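PDB 3HVN: hemolysin from Streptococcus suis, which probably binds cholesterol-containing host membranes, changes shape, inserts into them and assembles into an oligomeric pore that lyses the cell. Local coordinates for residues I59-T65 with L77-K81; R125-S131 with H143-P149; L162-N166 with K354-G358; H390-A394 with Q445-R451. The protein carries 1 engineered substitution. One frame throughout, in Å; residues are numbered along the deposited sequence.

Contact 1: I59-T65 with L77-K81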
loop_
_atom_site.group_PDB
_atom_site.type_symbol
_atom_site.label_atom_id
_atom_site.label_comp_id
_atom_site.label_asym_id
_atom_site.label_seq_id
_atom_site.Cartn_x
_atom_site.Cartn_y
_atom_site.Cartn_z
ATOM N N ILE A 59 9.556 -14.774 10.933
ATOM C CA ILE A 59 8.174 -14.848 10.479
ATOM C C ILE A 59 7.445 -16.065 11.040
ATOM O O ILE A 59 6.230 -16.030 11.242
ATOM C CB ILE A 59 8.098 -14.881 8.941
ATOM C CG1 ILE A 59 6.651 -14.708 8.475
ATOM C CG2 ILE A 59 8.694 -16.172 8.408
ATOM C CD1 ILE A 59 6.015 -13.424 8.952
ATOM N N ASP A 60 8.189 -17.136 11.293
ATOM C CA ASP A 60 7.602 -18.384 11.768
ATOM C C ASP A 60 6.544 -18.880 10.788
ATOM O O ASP A 60 6.732 -18.821 9.573
ATOM C CB ASP A 60 6.985 -18.198 13.156
ATOM C CG ASP A 60 8.001 -17.768 14.195
ATOM O OD1 ASP A 60 9.172 -17.538 13.828
ATOM O OD2 ASP A 60 7.627 -17.661 15.383
ATOM N N ASN A 61 5.431 -19.370 11.327
ATOM C CA ASN A 61 4.316 -19.822 10.505
ATOM C C ASN A 61 2.993 -19.255 11.007
ATOM O O ASN A 61 2.690 -19.335 12.199
ATOM C CB ASN A 61 4.255 -21.351 10.463
ATOM C CG ASN A 61 5.506 -21.970 9.867
ATOM O OD1 ASN A 61 6.621 -21.699 10.311
ATOM N ND2 ASN A 61 5.324 -22.815 8.858
ATOM N N PRO A 62 2.197 -18.678 10.096
ATOM C CA PRO A 62 0.925 -18.046 10.463
ATOM C C PRO A 62 -0.149 -19.074 10.800
ATOM O O PRO A 62 -0.205 -20.128 10.166
ATOM C CB PRO A 62 0.537 -17.278 9.200
ATOM C CG PRO A 62 1.213 -17.999 8.088
ATOM C CD PRO A 62 2.448 -18.642 8.644
ATOM N N PRO A 63 -0.996 -18.768 11.795
ATOM C CA PRO A 63 -2.102 -19.648 12.183
ATOM C C PRO A 63 -2.964 -20.010 10.978
ATOM O O PRO A 63 -3.269 -19.145 10.158
ATOM C CB PRO A 63 -2.901 -18.788 13.165
ATOM C CG PRO A 63 -1.897 -17.852 13.740
ATOM C CD PRO A 63 -0.937 -17.552 12.626
ATOM N N ALA A 64 -3.344 -21.280 10.878
ATOM C CA ALA A 64 -4.127 -21.765 9.747
ATOM C C ALA A 64 -5.348 -20.893 9.476
ATOM O O ALA A 64 -5.959 -20.357 10.402
ATOM C CB ALA A 64 -4.546 -23.209 9.978
ATOM N N THR A 65 -5.693 -20.750 8.200
ATOM C CA THR A 65 -6.867 -19.984 7.800
ATOM C C THR A 65 -8.108 -20.548 8.477
ATOM O O THR A 65 -8.246 -21.764 8.616
ATOM C CB THR A 65 -7.065 -20.023 6.275
ATOM O OG1 THR A 65 -7.526 -21.321 5.883
ATOM C CG2 THR A 65 -5.758 -19.716 5.561
ATOM N N LEU A 77 -11.083 -16.008 7.198
ATOM C CA LEU A 77 -9.803 -15.384 7.502
ATOM C C LEU A 77 -8.648 -16.231 6.975
ATOM O O LEU A 77 -8.416 -17.349 7.442
ATOM C CB LEU A 77 -9.663 -15.159 9.010
ATOM C CG LEU A 77 -8.495 -14.291 9.491
ATOM C CD1 LEU A 77 -8.787 -13.712 10.867
ATOM C CD2 LEU A 77 -7.190 -15.074 9.500
ATOM N N ARG A 78 -7.933 -15.685 5.995
ATOM C CA ARG A 78 -6.784 -16.360 5.402
ATOM C C ARG A 78 -5.540 -15.482 5.476
ATOM O O ARG A 78 -5.443 -14.469 4.785
ATOM C CB ARG A 78 -7.067 -16.725 3.943
ATOM C CG ARG A 78 -8.265 -17.635 3.737
ATOM C CD ARG A 78 -8.408 -18.015 2.272
ATOM N NE ARG A 78 -9.598 -18.822 2.022
ATOM C CZ ARG A 78 -9.929 -19.314 0.832
ATOM N NH1 ARG A 78 -9.157 -19.082 -0.221
ATOM N NH2 ARG A 78 -11.031 -20.038 0.694
ATOM N N ARG A 79 -4.589 -15.876 6.315
ATOM C CA ARG A 79 -3.336 -15.141 6.447
ATOM C C ARG A 79 -2.169 -15.982 5.939
ATOM O O ARG A 79 -1.913 -17.073 6.452
ATOM C CB ARG A 79 -3.108 -14.727 7.903
ATOM C CG ARG A 79 -3.091 -15.888 8.887
ATOM C CD ARG A 79 -3.064 -15.397 10.325
ATOM N NE ARG A 79 -4.303 -14.718 10.694
ATOM C CZ ARG A 79 -4.564 -14.244 11.907
ATOM N NH1 ARG A 79 -3.671 -14.372 12.878
ATOM N NH2 ARG A 79 -5.720 -13.642 12.150
ATOM N N GLU A 80 -1.467 -15.482 4.928
ATOM C CA GLU A 80 -0.353 -16.232 4.352
ATOM C C GLU A 80 0.989 -15.532 4.542
ATOM O O GLU A 80 1.056 -14.312 4.686
ATOM C CB GLU A 80 -0.594 -16.530 2.870
ATOM C CG GLU A 80 -0.436 -15.332 1.950
ATOM C CD GLU A 80 -0.302 -15.738 0.495
ATOM O OE1 GLU A 80 0.220 -16.841 0.231
ATOM O OE2 GLU A 80 -0.717 -14.955 -0.385
ATOM N N LYS A 81 2.056 -16.324 4.535
ATOM C CA LYS A 81 3.406 -15.818 4.745
ATOM C C LYS A 81 4.056 -15.385 3.435
ATOM O O LYS A 81 4.292 -16.205 2.547
ATOM C CB LYS A 81 4.258 -16.883 5.438
ATOM C CG LYS A 81 5.757 -16.674 5.326
ATOM C CD LYS A 81 6.507 -17.805 6.012
ATOM C CE LYS A 81 7.965 -17.846 5.590
ATOM N NZ LYS A 81 8.722 -18.896 6.329
#
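K81, R79 and T65 have the most surface buried here, and each meets the other segment in its own way. K81 runs its extended aliphatic chain alongside I59 and D60. CG lies anti to the backbone N (chi1 162°), which sends the chain past P62 to I59. There K81 CE meets I59 CG2 at 3.4 Å, and K81 CD packs against D60 O. The P62 ring crosses the K81 chain at about a right angle. R79 packs the middle of its chain against the two prolines. Its CG lies 3.9 Å from P62 CB and its CD lies 3.8 Å from P63 CD. The chain then bends at chi3 (67°) and brings NH1 near P63 CG. T65 uses its methyl: CG2 sits 3.5 Å from R78 CA and also touches R78 CB. No hydrogen bond joins the two segments. The polar end of R78 is held elsewhere, by a salt bridge to E422 and a hydrogen bond to Y416. I59 and P62 also touch I383 on strand 376-401. The contact lies on the surface. It is a proline-containing connection laid along the long strand 73-88, leading into strand 66-70, the antiparallel neighbour of that strand in the elongated toxin.

Contact 2: R125-S131 with H143-P149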
loop_
_atom_site.group_PDB
_atom_site.type_symbol
_atom_site.label_atom_id
_atom_site.label_comp_id
_atom_site.label_asym_id
_atom_site.label_seq_id
_atom_site.Cartn_x
_atom_site.Cartn_y
_atom_site.Cartn_z
ATOM N N ARG A 125 37.317 20.224 1.042
ATOM C CA ARG A 125 36.530 19.797 -0.108
ATOM C C ARG A 125 37.045 20.378 -1.421
ATOM O O ARG A 125 37.502 21.519 -1.470
ATOM C CB ARG A 125 35.061 20.174 0.088
ATOM C CG ARG A 125 34.406 19.519 1.292
ATOM C CD ARG A 125 34.490 18.006 1.202
ATOM N NE ARG A 125 34.095 17.520 -0.116
ATOM C CZ ARG A 125 32.836 17.325 -0.494
ATOM N NH1 ARG A 125 31.842 17.577 0.347
ATOM N NH2 ARG A 125 32.570 16.880 -1.714
ATOM N N GLY A 126 36.964 19.582 -2.484
ATOM C CA GLY A 126 37.361 20.034 -3.804
ATOM C C GLY A 126 36.208 20.692 -4.533
ATOM O O GLY A 126 35.082 20.196 -4.506
ATOM N N ASP A 127 36.488 21.817 -5.184
ATOM C CA ASP A 127 35.468 22.561 -5.914
ATOM C C ASP A 127 34.704 21.654 -6.873
ATOM O O ASP A 127 35.306 20.914 -7.653
ATOM C CB ASP A 127 36.104 23.721 -6.684
ATOM C CG ASP A 127 36.899 24.651 -5.787
ATOM O OD1 ASP A 127 36.788 24.526 -4.550
ATOM O OD2 ASP A 127 37.634 25.507 -6.321
ATOM N N LEU A 128 33.377 21.712 -6.813
ATOM C CA LEU A 128 32.542 20.865 -7.661
ATOM C C LEU A 128 31.366 21.626 -8.269
ATOM O O LEU A 128 30.932 22.646 -7.735
ATOM C CB LEU A 128 32.052 19.636 -6.887
ATOM C CG LEU A 128 31.704 19.818 -5.408
ATOM C CD1 LEU A 128 30.548 20.787 -5.223
ATOM C CD2 LEU A 128 31.387 18.476 -4.763
ATOM N N THR A 129 30.853 21.121 -9.386
ATOM C CA THR A 129 29.785 21.798 -10.115
ATOM C C THR A 129 28.408 21.208 -9.823
ATOM O O THR A 129 28.210 19.990 -9.883
ATOM C CB THR A 129 30.036 21.770 -11.635
ATOM O OG1 THR A 129 31.327 22.322 -11.919
ATOM C CG2 THR A 129 28.973 22.575 -12.366
ATOM N N LEU A 130 27.457 22.084 -9.510
ATOM C CA LEU A 130 26.089 21.676 -9.215
ATOM C C LEU A 130 25.121 22.148 -10.295
ATOM O O LEU A 130 25.348 23.171 -10.945
ATOM C CB LEU A 130 25.649 22.213 -7.851
ATOM C CG LEU A 130 25.990 21.379 -6.613
ATOM C CD1 LEU A 130 27.435 20.909 -6.645
ATOM C CD2 LEU A 130 25.703 22.166 -5.341
ATOM N N SER A 131 24.040 21.396 -10.477
ATOM C CA SER A 131 23.023 21.735 -11.464
ATOM C C SER A 131 21.624 21.638 -10.863
ATOM O O SER A 131 21.383 20.848 -9.949
ATOM C CB SER A 131 23.134 20.820 -12.685
ATOM O OG SER A 131 22.970 19.461 -12.321
ATOM N N HIS A 143 23.319 25.547 -14.359
ATOM C CA HIS A 143 24.566 25.051 -13.787
ATOM C C HIS A 143 25.286 26.130 -12.983
ATOM O O HIS A 143 25.205 27.315 -13.306
ATOM C CB HIS A 143 25.489 24.528 -14.889
ATOM C CG HIS A 143 24.815 23.607 -15.857
ATOM N ND1 HIS A 143 24.634 22.263 -15.605
ATOM C CD2 HIS A 143 24.283 23.835 -17.080
ATOM C CE1 HIS A 143 24.017 21.705 -16.630
ATOM N NE2 HIS A 143 23.792 22.636 -17.540
ATOM N N THR A 144 25.993 25.709 -11.938
ATOM C CA THR A 144 26.779 26.630 -11.121
ATOM C C THR A 144 27.994 25.946 -10.503
ATOM O O THR A 144 27.946 24.767 -10.149
ATOM C CB THR A 144 25.935 27.269 -10.002
ATOM O OG1 THR A 144 24.959 26.327 -9.539
ATOM C CG2 THR A 144 25.227 28.514 -10.511
ATOM N N VAL A 145 29.082 26.699 -10.377
ATOM C CA VAL A 145 30.311 26.185 -9.786
ATOM C C VAL A 145 30.294 26.381 -8.274
ATOM O O VAL A 145 29.751 27.366 -7.773
ATOM C CB VAL A 145 31.552 26.881 -10.375
ATOM C CG1 VAL A 145 32.824 26.212 -9.877
ATOM C CG2 VAL A 145 31.496 26.861 -11.895
ATOM N N VAL A 146 30.889 25.438 -7.551
ATOM C CA VAL A 146 30.915 25.494 -6.094
ATOM C C VAL A 146 32.325 25.309 -5.541
ATOM O O VAL A 146 32.943 24.255 -5.715
ATOM C CB VAL A 146 29.983 24.435 -5.472
ATOM C CG1 VAL A 146 30.211 24.343 -3.971
ATOM C CG2 VAL A 146 28.529 24.762 -5.781
ATOM N N ASN A 147 32.823 26.346 -4.873
ATOM C CA ASN A 147 34.139 26.311 -4.247
ATOM C C ASN A 147 34.047 25.899 -2.783
ATOM O O ASN A 147 33.042 26.163 -2.122
ATOM C CB ASN A 147 34.820 27.676 -4.362
ATOM C CG ASN A 147 34.036 28.781 -3.676
ATOM O OD1 ASN A 147 32.874 28.601 -3.312
ATOM N ND2 ASN A 147 34.671 29.934 -3.500
ATOM N N SER A 148 35.101 25.260 -2.282
ATOM C CA SER A 148 35.127 24.769 -0.907
ATOM C C SER A 148 33.746 24.290 -0.468
ATOM O O SER A 148 33.155 24.850 0.457
ATOM C CB SER A 148 35.640 25.854 0.042
ATOM O OG SER A 148 36.970 26.223 -0.278
ATOM N N PRO A 149 33.230 23.250 -1.138
ATOM C CA PRO A 149 31.878 22.718 -0.935
ATOM C C PRO A 149 31.505 22.541 0.534
ATOM O O PRO A 149 32.278 21.984 1.313
ATOM C CB PRO A 149 31.937 21.359 -1.632
ATOM C CG PRO A 149 32.941 21.545 -2.706
ATOM C CD PRO A 149 33.974 22.484 -2.153
#
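This is the antiparallel pairing of a beta hairpin, strands 128-133 and 142-146, extended by the loop residues that flank its open end. L128 with V146 and L130 with T144 are hydrogen-bonded pairs. T129 with V145 and S131 with H143 are non-hydrogen-bonded pairs. L130 and T144 exchange two 2.8 Å bonds, L130 N to T144 O and T144 N to L130 O. L128 N donates to V146 O, while the return bond from V146 N is weak. L128, L130, T144 and V146 point to one face of the sheet. There L128 and V146 lie side by side, with L128 CD1 3.7 Å from V146 CB, and V146 CG2 reaches L130 CD2. Helix 151-166 touches this face through T144 and V146. Beyond the strand, the P149 ring packs against R125, G126 and L128. Its CG lies 3.4 Å from L128 CG, and its CB sits over one face of the R125 guanidinium. That R125 chain is bent at chi2 and chi3, which folds the guanidinium back over the ring; its NH1 bonds to G104 O. D127 OD1 accepts S148 N at 2.9 Å, the donor lying 37° out of the carboxylate plane. On its other edge, strand 128-133 makes backbone bonds from S131 to S235 of strand 221-236 and from T129 to D237 just after. The chemistry thus changes along the contact. Backbone bonds set the register within the hairpin. Where the strands end, a proline packed among side chains and one carboxylate bond hold the loops together, and the carboxylate would probably be favoured in its ionised form.

Contact 3: L162-N166 with K354-G358. Engineered in segment 354-358: L357 (natural residue Pro).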
loop_
_atom_site.group_PDB
_atom_site.type_symbol
_atom_site.label_atom_id
_atom_site.label_comp_id
_atom_site.label_asym_id
_atom_site.label_seq_id
_atom_site.Cartn_x
_atom_site.Cartn_y
_atom_site.Cartn_z
ATOM N N LEU A 162 17.904 29.116 -7.603
ATOM C CA LEU A 162 16.489 29.357 -7.340
ATOM C C LEU A 162 16.126 30.829 -7.497
ATOM O O LEU A 162 15.029 31.161 -7.941
ATOM C CB LEU A 162 16.116 28.873 -5.938
ATOM C CG LEU A 162 16.164 27.363 -5.696
ATOM C CD1 LEU A 162 15.914 27.047 -4.230
ATOM C CD2 LEU A 162 15.157 26.647 -6.583
ATOM N N SER A 163 17.052 31.708 -7.128
ATOM C CA SER A 163 16.831 33.144 -7.253
ATOM C C SER A 163 16.831 33.552 -8.720
ATOM O O SER A 163 15.989 34.338 -9.154
ATOM C CB SER A 163 17.896 33.928 -6.484
ATOM O OG SER A 163 19.157 33.837 -7.122
ATOM N N LYS A 164 17.779 33.014 -9.482
ATOM C CA LYS A 164 17.836 33.277 -10.914
ATOM C C LYS A 164 16.603 32.707 -11.608
ATOM O O LYS A 164 16.199 33.185 -12.668
ATOM C CB LYS A 164 19.108 32.688 -11.527
ATOM C CG LYS A 164 19.271 32.987 -13.009
ATOM C CD LYS A 164 20.551 32.386 -13.565
ATOM C CE LYS A 164 20.703 32.695 -15.045
ATOM N NZ LYS A 164 21.950 32.113 -15.613
ATOM N N TRP A 165 16.010 31.684 -11.002
ATOM C CA TRP A 165 14.805 31.069 -11.552
ATOM C C TRP A 165 13.547 31.870 -11.222
ATOM O O TRP A 165 12.760 32.195 -12.109
ATOM C CB TRP A 165 14.662 29.626 -11.061
ATOM C CG TRP A 165 15.588 28.668 -11.745
ATOM C CD1 TRP A 165 16.880 28.392 -11.405
ATOM C CD2 TRP A 165 15.294 27.858 -12.889
ATOM N NE1 TRP A 165 17.409 27.462 -12.265
ATOM C CE2 TRP A 165 16.455 27.117 -13.186
ATOM C CE3 TRP A 165 14.162 27.687 -13.691
ATOM C CZ2 TRP A 165 16.516 26.220 -14.250
ATOM C CZ3 TRP A 165 14.225 26.796 -14.747
ATOM C CH2 TRP A 165 15.394 26.074 -15.017
ATOM N N ASN A 166 13.365 32.187 -9.944
ATOM C CA ASN A 166 12.188 32.927 -9.498
ATOM C C ASN A 166 12.227 34.398 -9.899
ATOM O O ASN A 166 11.188 35.052 -9.992
ATOM C CB ASN A 166 12.023 32.807 -7.981
ATOM C CG ASN A 166 11.751 31.385 -7.535
ATOM O OD1 ASN A 166 11.545 30.492 -8.357
ATOM N ND2 ASN A 166 11.746 31.166 -6.225
ATOM N N LYS A 354 5.084 26.567 -2.153
ATOM C CA LYS A 354 5.928 27.482 -2.914
ATOM C C LYS A 354 7.161 26.782 -3.478
ATOM O O LYS A 354 7.370 25.590 -3.253
ATOM C CB LYS A 354 6.348 28.671 -2.047
ATOM C CG LYS A 354 7.225 28.298 -0.864
ATOM C CD LYS A 354 7.558 29.517 -0.019
ATOM C CE LYS A 354 6.299 30.166 0.534
ATOM N NZ LYS A 354 6.606 31.374 1.350
ATOM N N LEU A 355 7.973 27.536 -4.211
ATOM C CA LEU A 355 9.188 27.007 -4.816
ATOM C C LEU A 355 10.412 27.747 -4.288
ATOM O O LEU A 355 11.532 27.241 -4.356
ATOM C CB LEU A 355 9.114 27.112 -6.343
ATOM C CG LEU A 355 10.225 26.469 -7.181
ATOM C CD1 LEU A 355 11.410 27.409 -7.367
ATOM C CD2 LEU A 355 10.665 25.139 -6.582
ATOM N N ASN A 356 10.185 28.946 -3.758
ATOM C CA ASN A 356 11.260 29.770 -3.215
ATOM C C ASN A 356 12.317 28.939 -2.495
ATOM O O ASN A 356 13.493 28.971 -2.855
ATOM C CB ASN A 356 10.695 30.834 -2.270
ATOM C CG ASN A 356 9.767 31.805 -2.973
ATOM O OD1 ASN A 356 9.703 31.843 -4.202
ATOM N ND2 ASN A 356 9.043 32.601 -2.193
ATOM N N LEU A 357 11.886 28.192 -1.484
ATOM C CA LEU A 357 12.783 27.325 -0.729
ATOM C C LEU A 357 12.041 26.107 -0.188
ATOM O O LEU A 357 11.138 26.236 0.639
ATOM C CB LEU A 357 13.435 28.094 0.421
ATOM C CG LEU A 357 14.436 29.190 0.050
ATOM C CD1 LEU A 357 14.836 29.992 1.277
ATOM C CD2 LEU A 357 15.659 28.593 -0.629
ATOM N N GLY A 358 12.427 24.925 -0.658
ATOM C CA GLY A 358 11.807 23.689 -0.216
ATOM C C GLY A 358 12.681 22.923 0.759
ATOM O O GLY A 358 13.761 23.382 1.130
#
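L162 and N166, one helical turn apart, face the loop 354-358 and carry the contact. The close-packed part is built on the two branches of L162. CD2 meets L355 CD1 at 3.9 Å, and CD1 lies 3.4 Å from N356 O. L355 reaches the helix because its CG is anti to the backbone N (chi1 -173°). Its CD1 thereby touches both L162 and the amide of N166, lying 3.2 Å from N166 OD1. L162 and L355 are buried, and both also touch Y232 on strand 221-236. The end of helix 151-166 is thus joined to the connection between helix 339-350 and strand 359-367. These parts are 188 residues apart in sequence, and the large antiparallel sheet lies beside them. The other side is looser and more polar. N166 ND2 comes within 3.0 Å of N356 OD1, but the angle is too poor for a hydrogen bond. The two amide planes are turned 54° from each other. N356 also touches E172. L357 is an engineered residue, proline in the natural sequence, and is exposed. It touches L162 through one branch alone, L357 CD2 to L162 CD1 at 3.9 Å.

Contact 4: H390-A394 with Q445-R451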
loop_
_atom_site.group_PDB
_atom_site.type_symbol
_atom_site.label_atom_id
_atom_site.label_comp_id
_atom_site.label_asym_id
_atom_site.label_seq_id
_atom_site.Cartn_x
_atom_site.Cartn_y
_atom_site.Cartn_z
ATOM N N HIS A 390 -19.150 -13.545 3.589
ATOM C CA HIS A 390 -20.143 -14.284 2.819
ATOM C C HIS A 390 -21.520 -14.182 3.469
ATOM O O HIS A 390 -21.788 -14.826 4.484
ATOM C CB HIS A 390 -19.724 -15.747 2.667
ATOM C CG HIS A 390 -18.355 -15.924 2.089
ATOM N ND1 HIS A 390 -18.100 -15.836 0.737
ATOM C CD2 HIS A 390 -17.164 -16.181 2.678
ATOM C CE1 HIS A 390 -16.812 -16.032 0.518
ATOM N NE2 HIS A 390 -16.221 -16.244 1.680
ATOM N N ASN A 391 -22.385 -13.368 2.874
ATOM C CA ASN A 391 -23.706 -13.092 3.434
ATOM C C ASN A 391 -24.604 -14.320 3.544
ATOM O O ASN A 391 -24.388 -15.328 2.871
ATOM C CB ASN A 391 -24.416 -12.014 2.612
ATOM C CG ASN A 391 -23.741 -10.662 2.715
ATOM O OD1 ASN A 391 -22.936 -10.425 3.616
ATOM N ND2 ASN A 391 -24.070 -9.764 1.795
ATOM N N SER A 392 -25.615 -14.219 4.402
ATOM C CA SER A 392 -26.631 -15.257 4.518
ATOM C C SER A 392 -27.424 -15.360 3.219
ATOM O O SER A 392 -27.289 -14.516 2.333
ATOM C CB SER A 392 -27.570 -14.949 5.688
ATOM O OG SER A 392 -28.596 -15.919 5.797
ATOM N N SER A 393 -28.247 -16.397 3.107
ATOM C CA SER A 393 -29.078 -16.592 1.923
ATOM C C SER A 393 -30.473 -17.070 2.317
ATOM O O SER A 393 -30.614 -17.983 3.127
ATOM C CB SER A 393 -28.422 -17.590 0.968
ATOM O OG SER A 393 -29.130 -17.669 -0.255
ATOM N N ALA A 394 -31.501 -16.452 1.745
ATOM C CA ALA A 394 -32.878 -16.767 2.116
ATOM C C ALA A 394 -33.661 -17.438 0.990
ATOM O O ALA A 394 -33.758 -16.906 -0.122
ATOM C CB ALA A 394 -33.598 -15.515 2.592
ATOM N N GLN A 445 -33.048 -20.336 5.877
ATOM C CA GLN A 445 -31.840 -19.530 6.004
ATOM C C GLN A 445 -30.570 -20.342 5.766
ATOM O O GLN A 445 -30.022 -20.943 6.691
ATOM C CB GLN A 445 -31.782 -18.880 7.388
ATOM C CG GLN A 445 -32.898 -17.886 7.658
ATOM C CD GLN A 445 -32.735 -16.602 6.869
ATOM O OE1 GLN A 445 -31.621 -16.210 6.522
ATOM N NE2 GLN A 445 -33.850 -15.937 6.587
ATOM N N ILE A 446 -30.110 -20.354 4.520
ATOM C CA ILE A 446 -28.842 -20.980 4.173
ATOM C C ILE A 446 -27.696 -20.069 4.599
ATOM O O ILE A 446 -27.660 -18.895 4.228
ATOM C CB ILE A 446 -28.741 -21.237 2.659
ATOM C CG1 ILE A 446 -30.063 -21.789 2.120
ATOM C CG2 ILE A 446 -27.592 -22.185 2.353
ATOM C CD1 ILE A 446 -30.472 -23.106 2.740
ATOM N N PRO A 447 -26.756 -20.608 5.390
ATOM C CA PRO A 447 -25.624 -19.834 5.914
ATOM C C PRO A 447 -24.696 -19.347 4.806
ATOM O O PRO A 447 -24.754 -19.852 3.685
ATOM C CB PRO A 447 -24.892 -20.841 6.807
ATOM C CG PRO A 447 -25.897 -21.908 7.102
ATOM C CD PRO A 447 -26.746 -21.997 5.877
ATOM N N GLY A 448 -23.849 -18.374 5.125
ATOM C CA GLY A 448 -22.912 -17.828 4.161
ATOM C C GLY A 448 -21.837 -18.823 3.770
ATOM O O GLY A 448 -21.351 -18.814 2.639
ATOM N N ASN A 449 -21.466 -19.686 4.710
ATOM C CA ASN A 449 -20.453 -20.703 4.455
ATOM C C ASN A 449 -21.011 -21.894 3.686
ATOM O O ASN A 449 -20.494 -23.003 3.789
ATOM C CB ASN A 449 -19.823 -21.182 5.763
ATOM C CG ASN A 449 -20.817 -21.885 6.667
ATOM O OD1 ASN A 449 -20.650 -23.059 6.998
ATOM N ND2 ASN A 449 -21.860 -21.170 7.070
ATOM N N ALA A 450 -22.067 -21.662 2.916
ATOM C CA ALA A 450 -22.695 -22.732 2.152
ATOM C C ALA A 450 -22.569 -22.493 0.653
ATOM O O ALA A 450 -22.385 -21.360 0.210
ATOM C CB ALA A 450 -24.156 -22.876 2.546
ATOM N N ARG A 451 -22.667 -23.572 -0.118
ATOM C CA ARG A 451 -22.598 -23.504 -1.575
ATOM C C ARG A 451 -23.188 -24.765 -2.198
ATOM O O ARG A 451 -23.530 -25.714 -1.491
ATOM C CB ARG A 451 -21.154 -23.299 -2.042
ATOM C CG ARG A 451 -20.703 -21.847 -2.024
ATOM C CD ARG A 451 -19.208 -21.719 -1.799
ATOM N NE ARG A 451 -18.839 -20.356 -1.427
ATOM C CZ ARG A 451 -17.634 -19.999 -0.992
ATOM N NH1 ARG A 451 -16.674 -20.906 -0.872
ATOM N NH2 ARG A 451 -17.391 -18.735 -0.676
#
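The H390 ring has R451 NH2 over one face, 3.0 Å from H390 CE1. Seen from the guanidinium, H390 CE1 lies at its edge and in its plane. The two planes are 82° apart, so the guanidinium brings its edge to the ring face rather than stacking flat on it. The extended R451 chain, straight from CG to NE, carries NH2 to the ring. G448 O lies obliquely to the same ring and packs 3.5 Å from H390 CB. Next to it the G448 backbone lies against H390 and N391. G448 CA makes CH...O contacts of 3.2 Å to both H390 O and N391 O. G448 belongs to a type I beta turn, P447 to A450, which links strands 440-446 and 450-460. Strand 440-446 pairs antiparallel with 376-401, while 450-460 enters the four-stranded sheet of the C-terminal beta sandwich. In the pairing, S393 N donates to I446 O at 2.8 Å, and the return bond from I446 N is weak. S393 CB packs 4.0 Å from I446 CB, and its hydroxyl bonds to V479 O. Q445 bends at chi2 (-72°), bringing OE1 3.1 Å from S392 OG and NE2 beside the A394 methyl.

How the contacts relate
Contacts 1 and 4 share one mixed sheet, in which strands 73-88 and 376-401 are neighbours. Their centres are 25 Å apart and their nearest atoms about 6 Å. Contacts 2 and 3 form a second pair, with centres 19 Å apart; strand 142-146 of contact 2 is followed in the chain by helix 151-166 of contact 3. The pairs lie far apart: the centres of contacts 2 and 4 are 71 Å from each other, on opposite sides of the chain's centre. This spread fits the elongated rod shape of the toxin. The contacts come in series along the chain. Contact 4 is last, on strand 376-401 and the strands after it, back in the sheet of contact 1.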